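Local structure of eEF1A lysine and N-terminal methyltransferase (Homo sapiens, 5WCJ) at residues I98-G110 against A140-I153. The protein methylates elongation factor eEF1A at its N terminus, through the C-terminal domain present here, and at an internal lysine through its N-terminal part. Residues are numbered along the deposited sequence; the frame is centred on the assembly and turned at random.
With SAH (S-adenosyl-L-homocysteine), chain F.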
ATOM      1  N   ILE A  98       1.315   0.610 -16.283  1.00 24.27           N
ATOM      2  CA  ILE A  98       0.731   1.894 -16.622  1.00 25.58           C
ATOM      3  C   ILE A  98      -0.737   1.639 -16.934  1.00 28.79           C
ATOM      4  O   ILE A  98      -1.050   1.038 -17.946  1.00 27.39           O
ATOM      5  CB  ILE A  98       1.458   2.601 -17.785  1.00 26.93           C
ATOM      6  CG1 ILE A  98       2.933   2.845 -17.421  1.00 28.96           C
ATOM      7  CG2 ILE A  98       0.792   3.940 -18.097  1.00 27.41           C
ATOM      8  CD1 ILE A  98       3.147   3.679 -16.152  1.00 29.55           C
ATOM      9  N   ALA A  99      -1.600   2.083 -16.024  1.00 27.19           N
ATOM     10  CA  ALA A  99      -3.033   1.806 -16.060  1.00 27.46           C
ATOM     11  C   ALA A  99      -3.735   2.638 -15.000  1.00 27.29           C
ATOM     12  O   ALA A  99      -3.119   3.097 -14.007  1.00 26.19           O
ATOM     13  CB  ALA A  99      -3.298   0.323 -15.830  1.00 27.49           C
ATOM     14  N   ASP A 100      -5.028   2.856 -15.210  1.00 25.28           N
ATOM     15  CA  ASP A 100      -5.899   3.369 -14.162  1.00 27.84           C
ATOM     16  C   ASP A 100      -6.011   2.241 -13.149  1.00 25.16           C
ATOM     17  O   ASP A 100      -6.323   1.116 -13.517  1.00 26.79           O
ATOM     18  CB  ASP A 100      -7.271   3.680 -14.782  1.00 30.25           C
ATOM     19  CG  ASP A 100      -8.236   4.353 -13.830  1.00 35.44           C
ATOM     20  OD1 ASP A 100      -8.138   4.247 -12.564  1.00 33.11           O
ATOM     21  OD2 ASP A 100      -9.167   4.990 -14.383  1.00 38.88           O
ATOM     22  N   GLY A 101      -5.737   2.510 -11.873  1.00 26.21           N
ATOM     23  CA  GLY A 101      -5.877   1.470 -10.831  1.00 23.98           C
ATOM     24  C   GLY A 101      -7.278   0.817 -10.772  1.00 22.56           C
ATOM     25  O   GLY A 101      -7.399  -0.338 -10.413  1.00 22.97           O
ATOM     26  N   LEU A 102      -8.316   1.574 -11.095  1.00 23.60           N
ATOM     27  CA  LEU A 102      -9.695   1.035 -11.127  1.00 25.43           C
ATOM     28  C   LEU A 102      -9.829  -0.091 -12.151  1.00 25.93           C
ATOM     29  O   LEU A 102     -10.237  -1.218 -11.806  1.00 24.97           O
ATOM     30  CB  LEU A 102     -10.686   2.142 -11.399  1.00 24.85           C
ATOM     31  CG  LEU A 102     -10.818   3.195 -10.318  1.00 26.25           C
ATOM     32  CD1 LEU A 102     -11.439   4.416 -10.920  1.00 27.54           C
ATOM     33  CD2 LEU A 102     -11.550   2.697  -9.074  1.00 26.76           C
ATOM     34  N   ASP A 103      -9.338   0.180 -13.361  1.00 27.90           N
ATOM     35  CA  ASP A 103      -9.333  -0.816 -14.445  1.00 29.44           C
ATOM     36  C   ASP A 103      -8.458  -1.998 -14.097  1.00 29.19           C
ATOM     37  O   ASP A 103      -8.852  -3.142 -14.273  1.00 26.41           O
ATOM     38  CB  ASP A 103      -8.829  -0.199 -15.762  1.00 31.36           C
ATOM     39  CG  ASP A 103      -9.694   0.935 -16.267  1.00 39.01           C
ATOM     40  OD1 ASP A 103     -10.932   0.898 -16.072  1.00 35.10           O
ATOM     41  OD2 ASP A 103      -9.132   1.883 -16.892  1.00 41.13           O
ATOM     42  N   TYR A 104      -7.268  -1.724 -13.535  1.00 27.28           N
ATOM     43  CA  TYR A 104      -6.333  -2.771 -13.216  1.00 27.40           C
ATOM     44  C   TYR A 104      -6.857  -3.716 -12.150  1.00 26.95           C
ATOM     45  O   TYR A 104      -6.775  -4.941 -12.298  1.00 27.71           O
ATOM     46  CB  TYR A 104      -4.998  -2.148 -12.738  1.00 29.81           C
ATOM     47  CG  TYR A 104      -3.889  -3.151 -12.667  1.00 31.28           C
ATOM     48  CD1 TYR A 104      -3.180  -3.489 -13.822  1.00 35.75           C
ATOM     49  CD2 TYR A 104      -3.547  -3.769 -11.476  1.00 34.78           C
ATOM     50  CE1 TYR A 104      -2.171  -4.418 -13.787  1.00 37.77           C
ATOM     51  CE2 TYR A 104      -2.518  -4.713 -11.432  1.00 37.56           C
ATOM     52  CZ  TYR A 104      -1.842  -5.012 -12.600  1.00 37.83           C
ATOM     53  OH  TYR A 104      -0.826  -5.913 -12.621  1.00 43.64           O
ATOM     54  N   ILE A 105      -7.405  -3.165 -11.067  1.00 24.47           N
ATOM     55  CA  ILE A 105      -7.949  -4.028 -10.005  1.00 25.62           C
ATOM     56  C   ILE A 105      -9.198  -4.808 -10.513  1.00 25.55           C
ATOM     57  O   ILE A 105      -9.359  -5.981 -10.184  1.00 27.22           O
ATOM     58  CB  ILE A 105      -8.232  -3.207  -8.740  1.00 24.86           C
ATOM     59  CG1 ILE A 105      -6.881  -2.859  -8.086  1.00 25.35           C
ATOM     60  CG2 ILE A 105      -9.145  -3.934  -7.770  1.00 24.78           C
ATOM     61  CD1 ILE A 105      -6.969  -1.814  -6.993  1.00 26.48           C
ATOM     62  N   ALA A 106     -10.035  -4.158 -11.302  1.00 28.43           N
ATOM     63  CA  ALA A 106     -11.216  -4.846 -11.901  1.00 29.98           C
ATOM     64  C   ALA A 106     -10.766  -6.060 -12.723  1.00 31.70           C
ATOM     65  O   ALA A 106     -11.298  -7.149 -12.517  1.00 35.43           O
ATOM     66  CB  ALA A 106     -12.076  -3.887 -12.711  1.00 30.14           C
ATOM     67  N   SER A 107      -9.717  -5.915 -13.529  1.00 33.74           N
ATOM     68  CA  SER A 107      -9.169  -7.050 -14.321  1.00 36.60           C
ATOM     69  C   SER A 107      -8.611  -8.142 -13.452  1.00 36.39           C
ATOM     70  O   SER A 107      -8.910  -9.312 -13.676  1.00 38.35           O
ATOM     71  CB  SER A 107      -8.075  -6.603 -15.292  1.00 37.42           C
ATOM     72  OG  SER A 107      -8.609  -5.663 -16.197  1.00 44.62           O
ATOM     73  N   LEU A 108      -7.817  -7.771 -12.440  1.00 35.64           N
ATOM     74  CA  LEU A 108      -7.264  -8.755 -11.522  1.00 36.77           C
ATOM     75  C   LEU A 108      -8.337  -9.522 -10.778  1.00 36.62           C
ATOM     76  O   LEU A 108      -8.218 -10.726 -10.622  1.00 35.15           O
ATOM     77  CB  LEU A 108      -6.357  -8.110 -10.468  1.00 36.92           C
ATOM     78  CG  LEU A 108      -5.042  -7.480 -10.908  1.00 41.91           C
ATOM     79  CD1 LEU A 108      -4.322  -6.958  -9.658  1.00 42.91           C
ATOM     80  CD2 LEU A 108      -4.203  -8.471 -11.707  1.00 41.98           C
ATOM     81  N   ALA A 109      -9.359  -8.819 -10.295  1.00 34.31           N
ATOM     82  CA  ALA A 109     -10.448  -9.440  -9.551  1.00 38.05           C
ATOM     83  C   ALA A 109     -11.277 -10.398 -10.420  1.00 40.83           C
ATOM     84  O   ALA A 109     -11.818 -11.356  -9.905  1.00 44.73           O
ATOM     85  CB  ALA A 109     -11.346  -8.382  -8.939  1.00 37.21           C
ATOM     86  N   GLY A 110     -11.345 -10.141 -11.724  1.00 43.80           N
ATOM     87  CA  GLY A 110     -11.983 -11.054 -12.678  1.00 50.71           C
ATOM     88  C   GLY A 110     -11.130 -12.239 -13.143  1.00 57.60           C
ATOM     89  O   GLY A 110     -11.565 -12.988 -14.012  1.00 63.71           O
ATOM     90  N   ALA A 140     -14.380   6.873  -6.738  1.00 24.79           N
ATOM     91  CA  ALA A 140     -14.630   5.527  -7.257  1.00 25.05           C
ATOM     92  C   ALA A 140     -13.811   4.448  -6.550  1.00 24.52           C
ATOM     93  O   ALA A 140     -14.251   3.310  -6.479  1.00 24.64           O
ATOM     94  CB  ALA A 140     -14.397   5.466  -8.761  1.00 26.70           C
ATOM     95  N   PHE A 141     -12.631   4.811  -6.021  1.00 23.29           N
ATOM     96  CA  PHE A 141     -11.744   3.851  -5.358  1.00 22.96           C
ATOM     97  C   PHE A 141     -12.302   3.395  -4.018  1.00 23.04           C
ATOM     98  O   PHE A 141     -11.845   2.391  -3.487  1.00 23.45           O
ATOM     99  CB  PHE A 141     -10.336   4.447  -5.116  1.00 23.09           C
ATOM    100  CG  PHE A 141      -9.461   4.462  -6.326  1.00 20.79           C
ATOM    101  CD1 PHE A 141      -9.467   5.531  -7.191  1.00 21.75           C
ATOM    102  CD2 PHE A 141      -8.641   3.376  -6.606  1.00 22.60           C
ATOM    103  CE1 PHE A 141      -8.636   5.551  -8.309  1.00 23.21           C
ATOM    104  CE2 PHE A 141      -7.811   3.367  -7.718  1.00 23.82           C
ATOM    105  CZ  PHE A 141      -7.796   4.464  -8.577  1.00 23.54           C
ATOM    106  N   VAL A 142     -13.255   4.144  -3.456  1.00 23.42           N
ATOM    107  CA  VAL A 142     -13.871   3.790  -2.157  1.00 25.43           C
ATOM    108  C   VAL A 142     -15.399   3.529  -2.213  1.00 27.73           C
ATOM    109  O   VAL A 142     -16.070   3.422  -1.192  1.00 29.49           O
ATOM    110  CB  VAL A 142     -13.500   4.825  -1.097  1.00 24.70           C
ATOM    111  CG1 VAL A 142     -11.992   4.791  -0.849  1.00 27.35           C
ATOM    112  CG2 VAL A 142     -13.933   6.239  -1.467  1.00 27.01           C
ATOM    113  N   GLU A 143     -15.914   3.387  -3.419  1.00 27.59           N
ATOM    114  CA  GLU A 143     -17.291   3.011  -3.648  1.00 29.16           C
ATOM    115  C   GLU A 143     -17.434   1.519  -3.368  1.00 29.85           C
ATOM    116  O   GLU A 143     -16.541   0.703  -3.634  1.00 26.68           O
ATOM    117  CB  GLU A 143     -17.643   3.393  -5.087  1.00 32.51           C
ATOM    118  CG  GLU A 143     -19.071   3.123  -5.526  1.00 34.78           C
ATOM    119  CD  GLU A 143     -19.257   1.731  -6.047  1.00 38.43           C
ATOM    120  OE1 GLU A 143     -18.291   1.170  -6.605  1.00 36.14           O
ATOM    121  OE2 GLU A 143     -20.372   1.165  -5.875  1.00 41.88           O
ATOM    122  N   GLN A 144     -18.543   1.148  -2.746  1.00 30.43           N
ATOM    123  CA  GLN A 144     -18.660  -0.201  -2.198  1.00 31.61           C
ATOM    124  C   GLN A 144     -18.522  -1.340  -3.200  1.00 28.59           C
ATOM    125  O   GLN A 144     -17.911  -2.337  -2.865  1.00 29.53           O
ATOM    126  CB  GLN A 144     -19.951  -0.355  -1.357  1.00 36.40           C
ATOM    127  CG  GLN A 144     -19.818   0.247   0.046  1.00 40.32           C
ATOM    128  CD  GLN A 144     -20.976  -0.137   0.950  1.00 44.43           C
ATOM    129  OE1 GLN A 144     -21.227  -1.323   1.182  1.00 45.89           O
ATOM    130  NE2 GLN A 144     -21.685   0.860   1.460  1.00 40.94           N
ATOM    131  N   SER A 145     -19.059  -1.219  -4.417  1.00 29.64           N
ATOM    132  CA  SER A 145     -18.889  -2.299  -5.405  1.00 29.51           C
ATOM    133  C   SER A 145     -17.416  -2.470  -5.835  1.00 26.63           C
ATOM    134  O   SER A 145     -16.965  -3.593  -6.014  1.00 27.37           O
ATOM    135  CB  SER A 145     -19.812  -2.135  -6.621  1.00 32.15           C
ATOM    136  OG  SER A 145     -19.492  -0.981  -7.378  1.00 38.05           O
ATOM    137  N   PHE A 146     -16.677  -1.366  -5.956  1.00 25.38           N
ATOM    138  CA  PHE A 146     -15.212  -1.471  -6.191  1.00 24.95           C
ATOM    139  C   PHE A 146     -14.463  -2.057  -4.981  1.00 24.38           C
ATOM    140  O   PHE A 146     -13.585  -2.892  -5.140  1.00 23.87           O
ATOM    141  CB  PHE A 146     -14.623  -0.121  -6.611  1.00 23.17           C
ATOM    142  CG  PHE A 146     -13.183  -0.214  -6.977  1.00 22.04           C
ATOM    143  CD1 PHE A 146     -12.783  -0.831  -8.150  1.00 22.49           C
ATOM    144  CD2 PHE A 146     -12.224   0.217  -6.079  1.00 22.69           C
ATOM    145  CE1 PHE A 146     -11.431  -0.976  -8.462  1.00 22.91           C
ATOM    146  CE2 PHE A 146     -10.871   0.072  -6.374  1.00 22.94           C
ATOM    147  CZ  PHE A 146     -10.478  -0.523  -7.554  1.00 22.85           C
ATOM    148  N   LEU A 147     -14.844  -1.658  -3.782  1.00 26.21           N
ATOM    149  CA  LEU A 147     -14.229  -2.179  -2.550  1.00 26.98           C
ATOM    150  C   LEU A 147     -14.376  -3.681  -2.413  1.00 27.84           C
ATOM    151  O   LEU A 147     -13.477  -4.340  -1.886  1.00 26.16           O
ATOM    152  CB  LEU A 147     -14.763  -1.461  -1.299  1.00 28.46           C
ATOM    153  CG  LEU A 147     -14.320  -0.006  -1.073  1.00 29.11           C
ATOM    154  CD1 LEU A 147     -14.965   0.584   0.168  1.00 31.98           C
ATOM    155  CD2 LEU A 147     -12.813   0.113  -0.989  1.00 30.07           C
ATOM    156  N   GLN A 148     -15.481  -4.234  -2.927  1.00 28.44           N
ATOM    157  CA  GLN A 148     -15.624  -5.695  -3.027  1.00 30.41           C
ATOM    158  C   GLN A 148     -14.572  -6.343  -3.939  1.00 27.91           C
ATOM    159  O   GLN A 148     -14.100  -7.454  -3.663  1.00 29.37           O
ATOM    160  CB  GLN A 148     -17.046  -6.075  -3.498  1.00 32.76           C
ATOM    161  CG  GLN A 148     -18.169  -5.740  -2.504  1.00 35.44           C
ATOM    162  CD  GLN A 148     -18.139  -6.566  -1.216  1.00 34.60           C
ATOM    163  OE1 GLN A 148     -17.554  -7.636  -1.163  1.00 38.13           O
ATOM    164  NE2 GLN A 148     -18.785  -6.060  -0.176  1.00 40.77           N
ATOM    165  N   LYS A 149     -14.187  -5.663  -5.016  1.00 27.17           N
ATOM    166  CA  LYS A 149     -13.117  -6.155  -5.901  1.00 27.26           C
ATOM    167  C   LYS A 149     -11.784  -6.145  -5.163  1.00 27.13           C
ATOM    168  O   LYS A 149     -11.005  -7.091  -5.300  1.00 27.88           O
ATOM    169  CB  LYS A 149     -12.998  -5.325  -7.183  1.00 29.20           C
ATOM    170  CG  LYS A 149     -14.278  -5.280  -8.008  1.00 31.51           C
ATOM    171  CD  LYS A 149     -14.799  -6.682  -8.299  1.00 34.86           C
ATOM    172  CE  LYS A 149     -15.893  -6.643  -9.363  1.00 37.23           C
ATOM    173  NZ  LYS A 149     -16.582  -7.962  -9.404  1.00 40.11           N
ATOM    174  N   VAL A 150     -11.551  -5.096  -4.364  1.00 25.10           N
ATOM    175  CA  VAL A 150     -10.318  -4.996  -3.552  1.00 25.19           C
ATOM    176  C   VAL A 150     -10.276  -6.148  -2.540  1.00 25.79           C
ATOM    177  O   VAL A 150      -9.276  -6.855  -2.406  1.00 24.71           O
ATOM    178  CB  VAL A 150     -10.204  -3.629  -2.846  1.00 24.55           C
ATOM    179  CG1 VAL A 150      -8.998  -3.570  -1.925  1.00 25.45           C
ATOM    180  CG2 VAL A 150     -10.153  -2.485  -3.868  1.00 24.74           C
ATOM    181  N   LYS A 151     -11.369  -6.350  -1.837  1.00 25.73           N
ATOM    182  CA  LYS A 151     -11.437  -7.438  -0.876  1.00 29.33           C
ATOM    183  C   LYS A 151     -11.137  -8.780  -1.524  1.00 30.13           C
ATOM    184  O   LYS A 151     -10.476  -9.625  -0.919  1.00 29.60           O
ATOM    185  CB  LYS A 151     -12.823  -7.455  -0.212  1.00 30.26           C
ATOM    186  CG  LYS A 151     -13.082  -8.657   0.702  1.00 33.77           C
ATOM    187  CD  LYS A 151     -14.516  -8.658   1.217  1.00 34.69           C
ATOM    188  CE  LYS A 151     -14.914 -10.050   1.693  1.00 38.32           C
ATOM    189  NZ  LYS A 151     -16.179 -10.008   2.485  1.00 40.04           N
ATOM    190  N   SER A 152     -11.613  -8.979  -2.752  1.00 31.21           N
ATOM    191  CA  SER A 152     -11.455 -10.265  -3.435  1.00 31.73           C
ATOM    192  C   SER A 152      -9.988 -10.589  -3.794  1.00 31.30           C
ATOM    193  O   SER A 152      -9.670 -11.758  -3.995  1.00 31.82           O
ATOM    194  CB  SER A 152     -12.387 -10.377  -4.667  1.00 29.58           C
ATOM    195  OG  SER A 152     -11.852  -9.724  -5.805  1.00 31.67           O
ATOM    196  N   ILE A 153      -9.101  -9.580  -3.849  1.00 29.59           N
ATOM    197  CA  ILE A 153      -7.693  -9.807  -4.126  1.00 29.44           C
ATOM    198  C   ILE A 153      -6.777  -9.616  -2.939  1.00 27.85           C
ATOM    199  O   ILE A 153      -5.560  -9.539  -3.116  1.00 30.81           O
ATOM    200  CB  ILE A 153      -7.179  -9.004  -5.346  1.00 29.51           C
ATOM    201  CG1 ILE A 153      -7.379  -7.481  -5.199  1.00 28.52           C
ATOM    202  CG2 ILE A 153      -7.849  -9.537  -6.616  1.00 30.92           C
ATOM    203  CD1 ILE A 153      -6.515  -6.678  -6.157  1.00 29.05           C
TER
HETATM  204  CG  SAH F 705       1.451  10.147  -4.552  1.00 44.64           C
HETATM  205  SD  SAH F 705       1.128  11.100  -6.063  1.00 41.53           S
HETATM  206  C5' SAH F 705      -0.441  10.420  -6.662  1.00 33.07           C
HETATM  207  C4' SAH F 705      -0.146   9.439  -7.779  1.00 29.35           C
HETATM  208  O4' SAH F 705      -1.385   8.798  -8.168  1.00 26.67           O
HETATM  209  C3' SAH F 705       0.415  10.109  -9.048  1.00 28.11           C
HETATM  210  O3' SAH F 705       1.544   9.382  -9.520  1.00 28.92           O
HETATM  211  C2' SAH F 705      -0.757  10.013 -10.032  1.00 26.55           C
HETATM  212  O2' SAH F 705      -0.414   9.913 -11.410  1.00 25.49           O
HETATM  213  C1' SAH F 705      -1.364   8.694  -9.574  1.00 24.63           C
HETATM  214  N9  SAH F 705      -2.733   8.449 -10.018  1.00 23.47           N
HETATM  215  C8  SAH F 705      -3.755   9.360 -10.106  1.00 26.13           C
HETATM  216  N7  SAH F 705      -4.905   8.839 -10.462  1.00 24.69           N
HETATM  217  C5  SAH F 705      -4.620   7.494 -10.618  1.00 22.16           C
HETATM  218  C6  SAH F 705      -5.417   6.391 -10.966  1.00 24.43           C
HETATM  219  N6  SAH F 705      -6.748   6.477 -11.227  1.00 24.83           N
HETATM  220  N1  SAH F 705      -4.819   5.185 -11.045  1.00 23.11           N
HETATM  221  C2  SAH F 705      -3.502   5.092 -10.796  1.00 24.58           C
HETATM  222  N3  SAH F 705      -2.651   6.059 -10.438  1.00 22.08           N
HETATM  223  C4  SAH F 705      -3.278   7.242 -10.359  1.00 23.61           C
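L102 and F146 meet because L102 CG stands opposite its own carbonyl carbon while chi1 of -175° swings the F146 ring opposite its backbone N. L102 CD2 then sits in the corner formed by two ring faces, a CH-pi contact with each: it lies 3.8 Å from the F141 centroid and 3.6 Å from that of F146, within 7° of each ring normal. Further along, I105 CG2 packs 3.7 Å from F146 CZ, and I153 CD1 reaches I105 and L108. The backbones come nearest at A109 and K149, where A109 CB lies 3.4 Å from S152 OG, itself hydrogen-bonded back to K149 O.

Toward the cofactor, D100 OD1 accepts two hydrogen bonds, the capping bond from L102 N, with D100 at the N-cap of helix 101-109, and one from SAH N6 (2.9 Å); G101 N donates almost straight to SAH N1. SAH N6 also borders the F141 ring edge, so an alanine at F141 would probably leave a gap beside the adenine and deprive L102 CD2 of one aromatic face.

Helices 101-109 and 144-152, crossing at 56°, pack side by side on the Rossmann-like sheet, with I105 and V150 both resting on F123 of strand 118-123.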